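Local coordinates for protein probable thiamine pyrophosphokinase (PDB 3L8M) that probably transfers a pyrophosphate group from ATP to thiamine, yielding thiamine diphosphate, at residues E56-F59 with I60-I64; L113-P116 with E117-K120. All coordinates share one frame; numbering follows the deposited sequence.

Contact 1. Residues E56-F59 with I60-I64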
loop_
_atom_site.group_PDB
_atom_site.type_symbol
_atom_site.label_atom_id
_atom_site.label_comp_id
_atom_site.label_asym_id
_atom_site.label_seq_id
_atom_site.Cartn_x
_atom_site.Cartn_y
_atom_site.Cartn_z
ATOM N N GLU A 56 -23.000 9.480 -11.181
ATOM C CA GLU A 56 -22.567 9.263 -9.804
ATOM C C GLU A 56 -23.119 7.961 -9.234
ATOM O O GLU A 56 -22.368 7.034 -8.927
ATOM C CB GLU A 56 -23.026 10.428 -8.920
ATOM C CG GLU A 56 -22.572 10.332 -7.465
ATOM C CD GLU A 56 -23.201 11.405 -6.589
ATOM O OE1 GLU A 56 -22.689 11.652 -5.477
ATOM O OE2 GLU A 56 -24.216 11.997 -7.009
ATOM N N ARG A 57 -24.437 7.903 -9.089
ATOM C CA ARG A 57 -25.091 6.726 -8.547
ATOM C C ARG A 57 -24.578 5.460 -9.223
ATOM O O ARG A 57 -24.388 4.430 -8.571
ATOM C CB ARG A 57 -26.601 6.851 -8.716
ATOM C CG ARG A 57 -27.394 5.748 -8.039
ATOM C CD ARG A 57 -28.875 6.073 -8.050
ATOM N NE ARG A 57 -29.158 7.322 -7.347
ATOM C CZ ARG A 57 -28.978 7.506 -6.042
ATOM N NH1 ARG A 57 -28.512 6.519 -5.285
ATOM N NH2 ARG A 57 -29.267 8.677 -5.490
ATOM N N ASN A 58 -24.346 5.535 -10.529
ATOM C CA ASN A 58 -23.834 4.385 -11.272
ATOM C C ASN A 58 -22.481 3.990 -10.695
ATOM O O ASN A 58 -22.201 2.803 -10.476
ATOM C CB ASN A 58 -23.661 4.734 -12.755
ATOM C CG ASN A 58 -22.781 3.733 -13.491
ATOM O OD1 ASN A 58 -23.146 2.567 -13.652
ATOM N ND2 ASN A 58 -21.612 4.187 -13.936
ATOM N N PHE A 59 -21.654 5.009 -10.467
ATOM C CA PHE A 59 -20.311 4.851 -9.925
ATOM C C PHE A 59 -20.364 4.233 -8.524
ATOM O O PHE A 59 -19.828 3.149 -8.300
ATOM C CB PHE A 59 -19.613 6.219 -9.901
ATOM C CG PHE A 59 -18.331 6.236 -9.125
ATOM C CD1 PHE A 59 -17.281 5.393 -9.471
ATOM C CD2 PHE A 59 -18.186 7.073 -8.024
ATOM C CE1 PHE A 59 -16.104 5.381 -8.727
ATOM C CE2 PHE A 59 -17.016 7.070 -7.276
ATOM C CZ PHE A 59 -15.974 6.222 -7.623
ATOM N N ILE A 60 -21.024 4.926 -7.602
ATOM C CA ILE A 60 -21.176 4.470 -6.221
ATOM C C ILE A 60 -21.853 3.101 -6.116
ATOM O O ILE A 60 -21.420 2.243 -5.349
ATOM C CB ILE A 60 -22.019 5.476 -5.398
ATOM C CG1 ILE A 60 -21.344 6.849 -5.394
ATOM C CG2 ILE A 60 -22.197 4.975 -3.973
ATOM C CD1 ILE A 60 -22.129 7.918 -4.643
ATOM N N GLN A 61 -22.919 2.903 -6.885
ATOM C CA GLN A 61 -23.671 1.650 -6.860
ATOM C C GLN A 61 -23.133 0.585 -7.812
ATOM O O GLN A 61 -23.898 -0.089 -8.495
ATOM C CB GLN A 61 -25.149 1.935 -7.164
ATOM C CG GLN A 61 -26.078 0.714 -7.204
ATOM C CD GLN A 61 -26.199 -0.012 -5.870
ATOM O OE1 GLN A 61 -25.602 -1.073 -5.665
ATOM N NE2 GLN A 61 -26.979 0.560 -4.957
ATOM N N GLN A 62 -21.817 0.434 -7.865
ATOM C CA GLN A 62 -21.206 -0.579 -8.719
ATOM C C GLN A 62 -19.789 -0.878 -8.252
ATOM O O GLN A 62 -19.245 -1.945 -8.538
ATOM C CB GLN A 62 -21.164 -0.127 -10.176
ATOM C CG GLN A 62 -20.109 0.930 -10.466
ATOM C CD GLN A 62 -19.861 1.125 -11.953
ATOM O OE1 GLN A 62 -19.108 2.016 -12.356
ATOM N NE2 GLN A 62 -20.489 0.285 -12.777
ATOM N N GLN A 63 -19.187 0.070 -7.538
ATOM C CA GLN A 63 -17.832 -0.114 -7.038
ATOM C C GLN A 63 -17.718 0.150 -5.547
ATOM O O GLN A 63 -16.701 -0.181 -4.938
ATOM C CB GLN A 63 -16.867 0.801 -7.788
ATOM C CG GLN A 63 -16.803 0.530 -9.281
ATOM C CD GLN A 63 -15.787 1.402 -9.989
ATOM O OE1 GLN A 63 -15.865 2.631 -9.942
ATOM N NE2 GLN A 63 -14.825 0.768 -10.654
ATOM N N ILE A 64 -18.765 0.724 -4.958
ATOM C CA ILE A 64 -18.752 1.057 -3.535
ATOM C C ILE A 64 -19.939 0.493 -2.753
ATOM O O ILE A 64 -19.771 -0.149 -1.711
ATOM C CB ILE A 64 -18.749 2.588 -3.344
ATOM C CG1 ILE A 64 -17.602 3.214 -4.141
ATOM C CG2 ILE A 64 -18.624 2.926 -1.877
ATOM C CD1 ILE A 64 -17.713 4.734 -4.267
#
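I60 N donates to E56 O at 2.8 Å and Q61 N to R57 O at 2.7 Å, the i to i+4 bonds of the last turns of helix 54-63. From Q61 on the chain is irregular: Q62 N makes only weak bonds, one of them to F59 O, and Q63 N resumes the i to i+4 pattern on that same oxygen at 3.2 Å, so one carbonyl serves two donors.

E56 and I60 run side by side in the same direction, E56 CG lying 3.7 Å from I60 CD1; the aliphatic part of the glutamate pairs with the isoleucine, while its OE2 accepts a hydrogen bond from I52 N. I60 and I64, one turn apart, both reach L36 of helix 30-37, as suits branched aliphatic residues on a buried face.

In F59 a chi1 of 169° sets CG beside the carbonyl carbon and sends the ring outward from the helix, where I64 CD1 and Q63 OE1 can reach it. I64 CD1 meets F59 CE2 obliquely at 3.9 Å. F59 also packs against E37 of a neighbouring subunit. Q63, a flexible polar residue at the partly exposed end, brings its amide up to the ring edge with the two planes 75° apart, Q63 OE1 lying 3.0 Å from F59 CE1, near the ring plane.

Contact 2. Residues L113-P116 with E117-K120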
loop_
_atom_site.group_PDB
_atom_site.type_symbol
_atom_site.label_atom_id
_atom_site.label_comp_id
_atom_site.label_asym_id
_atom_site.label_seq_id
_atom_site.Cartn_x
_atom_site.Cartn_y
_atom_site.Cartn_z
ATOM N N LEU A 113 -21.953 -4.275 19.654
ATOM C CA LEU A 113 -20.765 -4.647 20.405
ATOM C C LEU A 113 -21.073 -5.820 21.336
ATOM O O LEU A 113 -20.191 -6.598 21.688
ATOM C CB LEU A 113 -20.277 -3.471 21.255
ATOM C CG LEU A 113 -19.787 -2.163 20.624
ATOM C CD1 LEU A 113 -19.690 -1.115 21.717
ATOM C CD2 LEU A 113 -18.433 -2.347 19.965
ATOM N N GLU A 114 -22.335 -5.935 21.727
ATOM C CA GLU A 114 -22.761 -6.976 22.652
ATOM C C GLU A 114 -23.188 -8.280 21.983
ATOM O O GLU A 114 -23.468 -9.267 22.661
ATOM C CB GLU A 114 -23.890 -6.421 23.530
ATOM C CG GLU A 114 -23.499 -5.096 24.199
ATOM C CD GLU A 114 -24.674 -4.355 24.818
ATOM O OE1 GLU A 114 -25.830 -4.633 24.439
ATOM O OE2 GLU A 114 -24.437 -3.476 25.670
ATOM N N LYS A 115 -23.236 -8.294 20.656
ATOM C CA LYS A 115 -23.621 -9.511 19.960
ATOM C C LYS A 115 -22.654 -10.638 20.324
ATOM O O LYS A 115 -21.430 -10.483 20.246
ATOM C CB LYS A 115 -23.631 -9.288 18.449
ATOM C CG LYS A 115 -24.713 -8.336 17.984
ATOM C CD LYS A 115 -25.061 -8.597 16.526
ATOM C CE LYS A 115 -26.321 -7.845 16.112
ATOM N NZ LYS A 115 -26.830 -8.289 14.781
ATOM N N PRO A 116 -23.198 -11.785 20.754
ATOM C CA PRO A 116 -22.387 -12.944 21.137
ATOM C C PRO A 116 -21.610 -13.523 19.955
ATOM O O PRO A 116 -20.540 -14.103 20.125
ATOM C CB PRO A 116 -23.422 -13.913 21.706
ATOM C CG PRO A 116 -24.657 -13.574 20.929
ATOM C CD PRO A 116 -24.635 -12.070 20.913
ATOM N N GLU A 117 -22.152 -13.347 18.758
ATOM C CA GLU A 117 -21.505 -13.831 17.547
ATOM C C GLU A 117 -20.072 -13.305 17.429
ATOM O O GLU A 117 -19.257 -13.874 16.707
ATOM C CB GLU A 117 -22.322 -13.395 16.329
ATOM C CG GLU A 117 -21.746 -13.804 14.989
ATOM C CD GLU A 117 -22.560 -13.260 13.829
ATOM O OE1 GLU A 117 -22.740 -12.024 13.764
ATOM O OE2 GLU A 117 -23.017 -14.065 12.987
ATOM N N TYR A 118 -19.766 -12.223 18.144
ATOM C CA TYR A 118 -18.430 -11.632 18.095
ATOM C C TYR A 118 -17.545 -12.014 19.274
ATOM O O TYR A 118 -16.319 -11.924 19.194
ATOM C CB TYR A 118 -18.521 -10.104 18.017
ATOM C CG TYR A 118 -19.307 -9.601 16.827
ATOM C CD1 TYR A 118 -19.084 -10.117 15.549
ATOM C CD2 TYR A 118 -20.288 -8.622 16.979
ATOM C CE1 TYR A 118 -19.822 -9.675 14.458
ATOM C CE2 TYR A 118 -21.029 -8.173 15.893
ATOM C CZ TYR A 118 -20.796 -8.704 14.637
ATOM O OH TYR A 118 -21.566 -8.291 13.571
ATOM N N ALA A 119 -18.164 -12.437 20.368
ATOM C CA ALA A 119 -17.413 -12.823 21.558
ATOM C C ALA A 119 -16.518 -14.025 21.274
ATOM O O ALA A 119 -15.322 -14.005 21.567
ATOM C CB ALA A 119 -18.369 -13.141 22.693
ATOM N N LYS A 120 -17.107 -15.072 20.703
ATOM C CA LYS A 120 -16.362 -16.283 20.379
ATOM C C LYS A 120 -15.234 -15.985 19.395
ATOM O O LYS A 120 -14.115 -16.473 19.560
ATOM C CB LYS A 120 -17.313 -17.345 19.812
ATOM C CG LYS A 120 -18.624 -16.779 19.289
ATOM C CD LYS A 120 -19.700 -17.848 19.222
ATOM C CE LYS A 120 -21.081 -17.222 19.082
ATOM N NZ LYS A 120 -22.182 -18.217 19.213
#
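A119 N donates to P116 O at 2.9 Å, an i to i+3 bond that bends the chain into the short, weakly bonded helix 116-119. Its N-H...O angle is 133°. The donor stands above the carbonyl plane, 62° out of it, and so is not on a lone pair. A second i to i+3 bond, from Y118 N to K115 O, is doubtful, because the position of Y118 N in the model is less certain.

Proline suits position 116: it has no amide hydrogen to offer at the start of a helical turn, and its ring holds phi near the helical value. K115 turns to an extended psi just before it, and this change of direction sets the entry to the turn.

The main side-chain contact joins K115 and Y118, which lie side by side and point the same way. K115 CB sits 3.7 Å from Y118 CD2, approaching the ring obliquely, and K115 CD comes within 4.1 Å of Y118 CE2. With CG anti to the carbonyl carbon (chi1 -58°), the tyrosine swings back beside the lysine chain, whose methylenes suit an aromatic neighbour while its NZ continues to a long, weak ion pair with D75. The ring itself is buried against I82, D83 and V86 of helix 77-87, a place that rewards a large aromatic residue.

At the other end, the aliphatic chain of K120 turns back over the turn, K120 CE lying 3.3 Å from P116 O, and the small A119 CB sits close to the same oxygen. A short helical turn begun by P116 thus joins helix 103-113 to the parallel strand 124-128 of the mixed sheet, within the catalytic domain of the thiamin pyrophosphokinase family.

From the N terminus the chain first builds strands 2-6, 24-28 and 44-46 of the mixed sheet, then reaches contact 1 at the C-terminal end of helix 54-63. It closes no loop beyond that helical turn; I64 leads out of it, its backbone bonded to A45, so the helix end is tied to strand 44-46, outermost within this chain. Helix 77-87, strand 92-96 and helix 103-113 follow before contact 2 forms the short turn leading to strand 124-128. The two contacts stand in series, neither enclosing nor crossing the other, with nearest atoms about 17 Å apart. Contact 1 also faces neighbouring subunits, whereas contact 2 packs within its own chain against helix 77-87.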